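Nucleoporin nup120 (Schizosaccharomyces pombe, PDB 4GQ2) serves as a structural component of the nuclear pore complex, whose nucleoporins can also act as docking partners for transiently associated nuclear transport factors. Local coordinates at residues A[583-588]-A[627-632]; A[640-646]-A[710-715]. All blocks are in the same frame, centred on the assembly; numbering follows the deposited sequence.

Contact 1 of 2, residues A[583-588]-A[627-632]; sequences SLHSCM and NVDPDY
The phenol of Tyr632 reaches across to the C-terminal turn of helix 571-585, its ring edge turned to Ser583 and Leu584. The Ser583 hydroxyl lies in the plane of the ring, and its OG is modelled 2.4 Å from Tyr632 OH, too short to be taken at face value; Ser583 OG also bonds Asp579 O in the preceding turn of its helix. The ring gets there because Tyr632 CG stands anti to the backbone N (chi1 -173°), swinging it off the start of helix 630-641. Cys587 makes a sulfur-aromatic contact with the same ring: its SG is 4.7 Å from the centroid of the Tyr632 ring and 38° off the normal, an oblique approach, with Tyr632 CE2 as its nearest atom. The contact pairs the last turn of helix 571-585 and the type I turn after it with the loop and first turn of helix 630-641, among the packed helices of the Nup120 helical region. Asp629 is the N-cap of helix 630-641, its OD1 accepting from Asp631 N at 2.8 Å on the anti side of the carboxylate. Between the two segments, Leu584 and Val628 cross at about a right angle, Leu584 CD1 lying 3.6 Å from Val628 CG2. Leu584 also touches Phe698 and Leu699 of helix 672-703. Met588, its chain bent at chi2 (-56°), brings SD to 3.8 Å from Asn627 CB, again with the side chains crossed. The Asn627 amide is held by the end of helix 612-624, ND2 bonding His623 O.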
loop_
_atom_site.group_PDB
_atom_site.type_symbol
_atom_site.label_atom_id
_atom_site.label_comp_id
_atom_site.label_asym_id
_atom_site.label_seq_id
_atom_site.Cartn_x
_atom_site.Cartn_y
_atom_site.Cartn_z
ATOM N N SER A 583 -25.470 -6.343 -9.375
ATOM C CA SER A 583 -26.395 -6.727 -8.323
ATOM C C SER A 583 -26.080 -8.097 -7.743
ATOM O O SER A 583 -26.349 -8.349 -6.572
ATOM C CB SER A 583 -27.847 -6.634 -8.798
ATOM O OG SER A 583 -28.093 -7.525 -9.857
ATOM N N LEU A 584 -25.494 -8.969 -8.559
ATOM C CA LEU A 584 -24.983 -10.253 -8.071
ATOM C C LEU A 584 -23.795 -10.037 -7.134
ATOM O O LEU A 584 -23.739 -10.625 -6.048
ATOM C CB LEU A 584 -24.575 -11.150 -9.238
ATOM C CG LEU A 584 -24.092 -12.580 -8.987
ATOM C CD1 LEU A 584 -25.074 -13.363 -8.139
ATOM C CD2 LEU A 584 -23.898 -13.280 -10.325
ATOM N N HIS A 585 -22.855 -9.187 -7.549
ATOM C CA HIS A 585 -21.726 -8.827 -6.686
ATOM C C HIS A 585 -22.192 -8.369 -5.329
ATOM O O HIS A 585 -21.641 -8.775 -4.299
ATOM C CB HIS A 585 -20.859 -7.758 -7.331
ATOM C CG HIS A 585 -19.454 -7.718 -6.791
ATOM N ND1 HIS A 585 -19.155 -7.193 -5.586
ATOM C CD2 HIS A 585 -18.256 -8.181 -7.327
ATOM C CE1 HIS A 585 -17.833 -7.304 -5.365
ATOM N NE2 HIS A 585 -17.283 -7.911 -6.429
ATOM N N SER A 586 -23.246 -7.556 -5.315
ATOM C CA SER A 586 -23.739 -6.950 -4.077
ATOM C C SER A 586 -24.444 -7.936 -3.140
ATOM O O SER A 586 -24.872 -7.557 -2.053
ATOM C CB SER A 586 -24.666 -5.781 -4.404
ATOM O OG SER A 586 -25.933 -6.265 -4.813
ATOM N N CYS A 587 -24.574 -9.190 -3.566
ATOM C CA CYS A 587 -25.079 -10.265 -2.702
ATOM C C CYS A 587 -24.027 -10.766 -1.706
ATOM O O CYS A 587 -24.351 -11.494 -0.762
ATOM C CB CYS A 587 -25.561 -11.447 -3.546
ATOM S SG CYS A 587 -26.969 -11.081 -4.615
ATOM N N MET A 588 -22.774 -10.377 -1.932
ATOM C CA MET A 588 -21.641 -10.867 -1.160
ATOM C C MET A 588 -21.241 -9.875 -0.081
ATOM O O MET A 588 -21.055 -8.688 -0.365
ATOM C CB MET A 588 -20.430 -11.110 -2.074
ATOM C CG MET A 588 -20.735 -11.830 -3.371
ATOM S SD MET A 588 -21.552 -13.419 -3.142
ATOM C CE MET A 588 -21.820 -13.870 -4.856
ATOM N N ASN A 627 -24.793 -18.059 -1.288
ATOM C CA ASN A 627 -25.004 -16.640 -1.034
ATOM C C ASN A 627 -26.138 -16.034 -1.848
ATOM O O ASN A 627 -26.584 -14.922 -1.563
ATOM C CB ASN A 627 -23.701 -15.866 -1.264
ATOM C CG ASN A 627 -22.620 -16.233 -0.261
ATOM O OD1 ASN A 627 -22.691 -15.859 0.913
ATOM N ND2 ASN A 627 -21.614 -16.971 -0.719
ATOM N N VAL A 628 -26.609 -16.769 -2.851
ATOM C CA VAL A 628 -27.627 -16.252 -3.763
ATOM C C VAL A 628 -28.932 -17.049 -3.689
ATOM O O VAL A 628 -28.955 -18.271 -3.870
ATOM C CB VAL A 628 -27.115 -16.165 -5.220
ATOM C CG1 VAL A 628 -28.081 -15.371 -6.078
ATOM C CG2 VAL A 628 -25.743 -15.508 -5.271
ATOM N N ASP A 629 -30.003 -16.309 -3.410
ATOM C CA ASP A 629 -31.384 -16.783 -3.309
ATOM C C ASP A 629 -31.871 -17.482 -4.601
ATOM O O ASP A 629 -31.669 -16.959 -5.701
ATOM C CB ASP A 629 -32.238 -15.543 -2.991
ATOM C CG ASP A 629 -33.706 -15.849 -2.771
ATOM O OD1 ASP A 629 -34.279 -16.709 -3.472
ATOM O OD2 ASP A 629 -34.298 -15.185 -1.893
ATOM N N PRO A 630 -32.498 -18.674 -4.466
ATOM C CA PRO A 630 -33.112 -19.455 -5.556
ATOM C C PRO A 630 -33.997 -18.667 -6.536
ATOM O O PRO A 630 -33.904 -18.883 -7.748
ATOM C CB PRO A 630 -33.960 -20.502 -4.819
ATOM C CG PRO A 630 -33.559 -20.443 -3.376
ATOM C CD PRO A 630 -32.433 -19.460 -3.223
ATOM N N ASP A 631 -34.856 -17.784 -6.023
ATOM C CA ASP A 631 -35.658 -16.904 -6.886
ATOM C C ASP A 631 -34.769 -15.969 -7.705
ATOM O O ASP A 631 -35.012 -15.760 -8.897
ATOM C CB ASP A 631 -36.663 -16.079 -6.075
ATOM C CG ASP A 631 -37.444 -15.086 -6.937
ATOM O OD1 ASP A 631 -38.427 -15.501 -7.590
ATOM O OD2 ASP A 631 -37.076 -13.889 -6.958
ATOM N N TYR A 632 -33.741 -15.419 -7.061
ATOM C CA TYR A 632 -32.839 -14.475 -7.716
ATOM C C TYR A 632 -31.994 -15.137 -8.808
ATOM O O TYR A 632 -31.660 -14.506 -9.815
ATOM C CB TYR A 632 -31.961 -13.752 -6.689
ATOM C CG TYR A 632 -31.126 -12.646 -7.290
ATOM C CD1 TYR A 632 -31.710 -11.446 -7.694
ATOM C CD2 TYR A 632 -29.752 -12.804 -7.470
ATOM C CE1 TYR A 632 -30.947 -10.433 -8.254
ATOM C CE2 TYR A 632 -28.979 -11.796 -8.025
ATOM C CZ TYR A 632 -29.582 -10.617 -8.412
ATOM O OH TYR A 632 -28.821 -9.622 -8.963
#

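Contact 2 of 2, residues A[640-646]-A[710-715]; sequences LVSLENP and ELQSKF
Leu711 CG stands anti to the backbone N (chi1 170°), which sends CD1 to Leu640 CB at 3.9 Å, while the chain of Lys714, bent at chi3 and chi4 (142° and 64°), lays its end across the 640-646 segment. Within the helical domain, the end of helix 630-641 and the turn leading into helix 646-658 pack here against the short helix 709-713 and the residues just after it; no hydrogen bond links the two segments. Val641 crosses Leu711 obliquely, its CG2 3.8 Å from Leu711 CB, and turns its other methyl, CG1, to the carboxylate end of Glu710. Ile703 of helix 672-703 touches Leu640, Leu711 and Phe715. Lys714 covers the turn with its aliphatic part, crossing the proline at about a right angle with CD 4.0 Å from Pro646 CD; the placing of the chain beyond CD is approximate. Lys714 NZ is modelled 3.7 Å from Leu643 O, and its charge is likely to favour the carbonyls of this turn. Cutting Lys714 back to an alanine would probably uncover the Pro646 ring and leave those carbonyls without a nearby positive charge. Asn645 is the N-cap of helix 646-658, and Pro646 opens that helix against Phe715. The phenyl, which also touches Met647 and Ile650, receives the proline obliquely, Pro646 CB standing 3.8 Å from Phe715 CZ.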
loop_
_atom_site.group_PDB
_atom_site.type_symbol
_atom_site.label_atom_id
_atom_site.label_comp_id
_atom_site.label_asym_id
_atom_site.label_seq_id
_atom_site.Cartn_x
_atom_site.Cartn_y
_atom_site.Cartn_z
ATOM N N LEU A 640 -31.792 -13.315 -18.722
ATOM C CA LEU A 640 -30.684 -13.565 -19.654
ATOM C C LEU A 640 -31.133 -14.283 -20.927
ATOM O O LEU A 640 -30.662 -13.968 -22.026
ATOM C CB LEU A 640 -29.547 -14.329 -18.982
ATOM C CG LEU A 640 -28.613 -13.515 -18.079
ATOM C CD1 LEU A 640 -27.745 -14.462 -17.260
ATOM C CD2 LEU A 640 -27.769 -12.513 -18.871
ATOM N N VAL A 641 -32.051 -15.233 -20.772
ATOM C CA VAL A 641 -32.631 -15.961 -21.908
ATOM C C VAL A 641 -33.431 -15.039 -22.839
ATOM O O VAL A 641 -33.493 -15.269 -24.048
ATOM C CB VAL A 641 -33.503 -17.138 -21.416
ATOM C CG1 VAL A 641 -34.384 -17.693 -22.527
ATOM C CG2 VAL A 641 -32.620 -18.233 -20.837
ATOM N N SER A 642 -34.019 -13.988 -22.276
ATOM C CA SER A 642 -34.864 -13.076 -23.040
ATOM C C SER A 642 -34.061 -12.175 -23.972
ATOM O O SER A 642 -34.630 -11.468 -24.799
ATOM C CB SER A 642 -35.685 -12.203 -22.096
ATOM O OG SER A 642 -35.003 -10.991 -21.822
ATOM N N LEU A 643 -32.743 -12.183 -23.826
ATOM C CA LEU A 643 -31.897 -11.282 -24.598
ATOM C C LEU A 643 -31.430 -11.938 -25.893
ATOM O O LEU A 643 -31.081 -13.118 -25.914
ATOM C CB LEU A 643 -30.709 -10.794 -23.756
ATOM C CG LEU A 643 -31.060 -10.015 -22.473
ATOM C CD1 LEU A 643 -29.897 -9.991 -21.494
ATOM C CD2 LEU A 643 -31.532 -8.598 -22.765
ATOM N N GLU A 644 -31.459 -11.173 -26.980
ATOM C CA GLU A 644 -30.924 -11.634 -28.257
ATOM C C GLU A 644 -29.398 -11.525 -28.240
ATOM O O GLU A 644 -28.838 -10.428 -28.306
ATOM C CB GLU A 644 -31.533 -10.858 -29.438
ATOM C CG GLU A 644 -32.014 -9.443 -29.119
ATOM C CD GLU A 644 -33.501 -9.379 -28.783
ATOM O OE1 GLU A 644 -34.325 -9.452 -29.724
ATOM O OE2 GLU A 644 -33.850 -9.244 -27.583
ATOM N N ASN A 645 -28.745 -12.677 -28.122
ATOM C CA ASN A 645 -27.281 -12.774 -28.035
ATOM C C ASN A 645 -26.632 -11.979 -26.880
ATOM O O ASN A 645 -25.898 -11.014 -27.116
ATOM C CB ASN A 645 -26.630 -12.433 -29.385
ATOM C CG ASN A 645 -25.372 -13.246 -29.651
ATOM O OD1 ASN A 645 -24.758 -13.801 -28.730
ATOM N ND2 ASN A 645 -24.983 -13.326 -30.919
ATOM N N PRO A 646 -26.874 -12.406 -25.626
ATOM C CA PRO A 646 -26.305 -11.707 -24.468
ATOM C C PRO A 646 -24.777 -11.765 -24.415
ATOM O O PRO A 646 -24.145 -10.775 -24.038
ATOM C CB PRO A 646 -26.886 -12.452 -23.259
ATOM C CG PRO A 646 -27.830 -13.476 -23.793
ATOM C CD PRO A 646 -27.545 -13.662 -25.247
ATOM N N GLU A 710 -31.218 -23.641 -23.020
ATOM C CA GLU A 710 -31.213 -22.444 -23.868
ATOM C C GLU A 710 -30.303 -21.347 -23.321
ATOM O O GLU A 710 -29.660 -20.630 -24.095
ATOM C CB GLU A 710 -32.636 -21.917 -24.138
ATOM C CG GLU A 710 -32.671 -20.459 -24.606
ATOM C CD GLU A 710 -33.605 -20.194 -25.778
ATOM O OE1 GLU A 710 -34.574 -19.424 -25.600
ATOM O OE2 GLU A 710 -33.362 -20.734 -26.881
ATOM N N LEU A 711 -30.257 -21.218 -21.995
ATOM C CA LEU A 711 -29.363 -20.258 -21.353
ATOM C C LEU A 711 -27.932 -20.596 -21.703
ATOM O O LEU A 711 -27.197 -19.758 -22.229
ATOM C CB LEU A 711 -29.525 -20.265 -19.828
ATOM C CG LEU A 711 -28.489 -19.468 -19.019
ATOM C CD1 LEU A 711 -28.476 -18.002 -19.415
ATOM C CD2 LEU A 711 -28.747 -19.615 -17.531
ATOM N N GLN A 712 -27.549 -21.837 -21.417
ATOM C CA GLN A 712 -26.175 -22.251 -21.601
ATOM C C GLN A 712 -25.788 -22.337 -23.074
ATOM O O GLN A 712 -24.631 -22.088 -23.429
ATOM C CB GLN A 712 -25.879 -23.541 -20.853
ATOM C CG GLN A 712 -24.467 -23.530 -20.289
ATOM C CD GLN A 712 -24.310 -24.366 -19.042
ATOM O OE1 GLN A 712 -25.251 -24.544 -18.263
ATOM N NE2 GLN A 712 -23.106 -24.884 -18.842
ATOM N N SER A 713 -26.770 -22.642 -23.921
ATOM C CA SER A 713 -26.591 -22.633 -25.375
ATOM C C SER A 713 -26.220 -21.237 -25.860
ATOM O O SER A 713 -25.366 -21.075 -26.738
ATOM C CB SER A 713 -27.866 -23.112 -26.075
ATOM O OG SER A 713 -27.821 -22.844 -27.461
ATOM N N LYS A 714 -26.863 -20.236 -25.268
ATOM C CA LYS A 714 -26.572 -18.836 -25.549
ATOM C C LYS A 714 -25.169 -18.393 -25.089
ATOM O O LYS A 714 -24.683 -17.339 -25.508
ATOM C CB LYS A 714 -27.653 -17.948 -24.928
ATOM C CG LYS A 714 -28.848 -17.713 -25.830
ATOM C CD LYS A 714 -29.922 -16.892 -25.130
ATOM C CE LYS A 714 -30.583 -15.905 -26.084
ATOM N NZ LYS A 714 -31.334 -16.548 -27.198
ATOM N N PHE A 715 -24.522 -19.203 -24.251
ATOM C CA PHE A 715 -23.175 -18.894 -23.762
ATOM C C PHE A 715 -22.129 -19.953 -24.111
ATOM O O PHE A 715 -21.076 -20.004 -23.476
ATOM C CB PHE A 715 -23.198 -18.644 -22.247
ATOM C CG PHE A 715 -23.702 -17.282 -21.869
ATOM C CD1 PHE A 715 -25.061 -17.053 -21.679
ATOM C CD2 PHE A 715 -22.816 -16.218 -21.721
ATOM C CE1 PHE A 715 -25.527 -15.789 -21.351
ATOM C CE2 PHE A 715 -23.276 -14.955 -21.381
ATOM C CZ PHE A 715 -24.631 -14.742 -21.195
#

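Helix 630-641 joins the two contacts: contact 1 uses its N-terminal end, where Asp629 caps it and Tyr632 leans on helix 571-585, and contact 2 uses its C-terminal end at Leu640 and Val641. Their centres lie 19 Å apart, and their nearest atoms, about 8 Å apart, do not touch. Along the chain they follow in series, the first closing before the second opens. Helix 672-703 touches both, by Phe698 and Leu699 at Leu584 in contact 1 and by Ile703 at Leu640, Leu711 and Phe715 in contact 2. Helix 571-585 also reaches both, ending in contact 1 and touching Leu640 of contact 2 through Leu580.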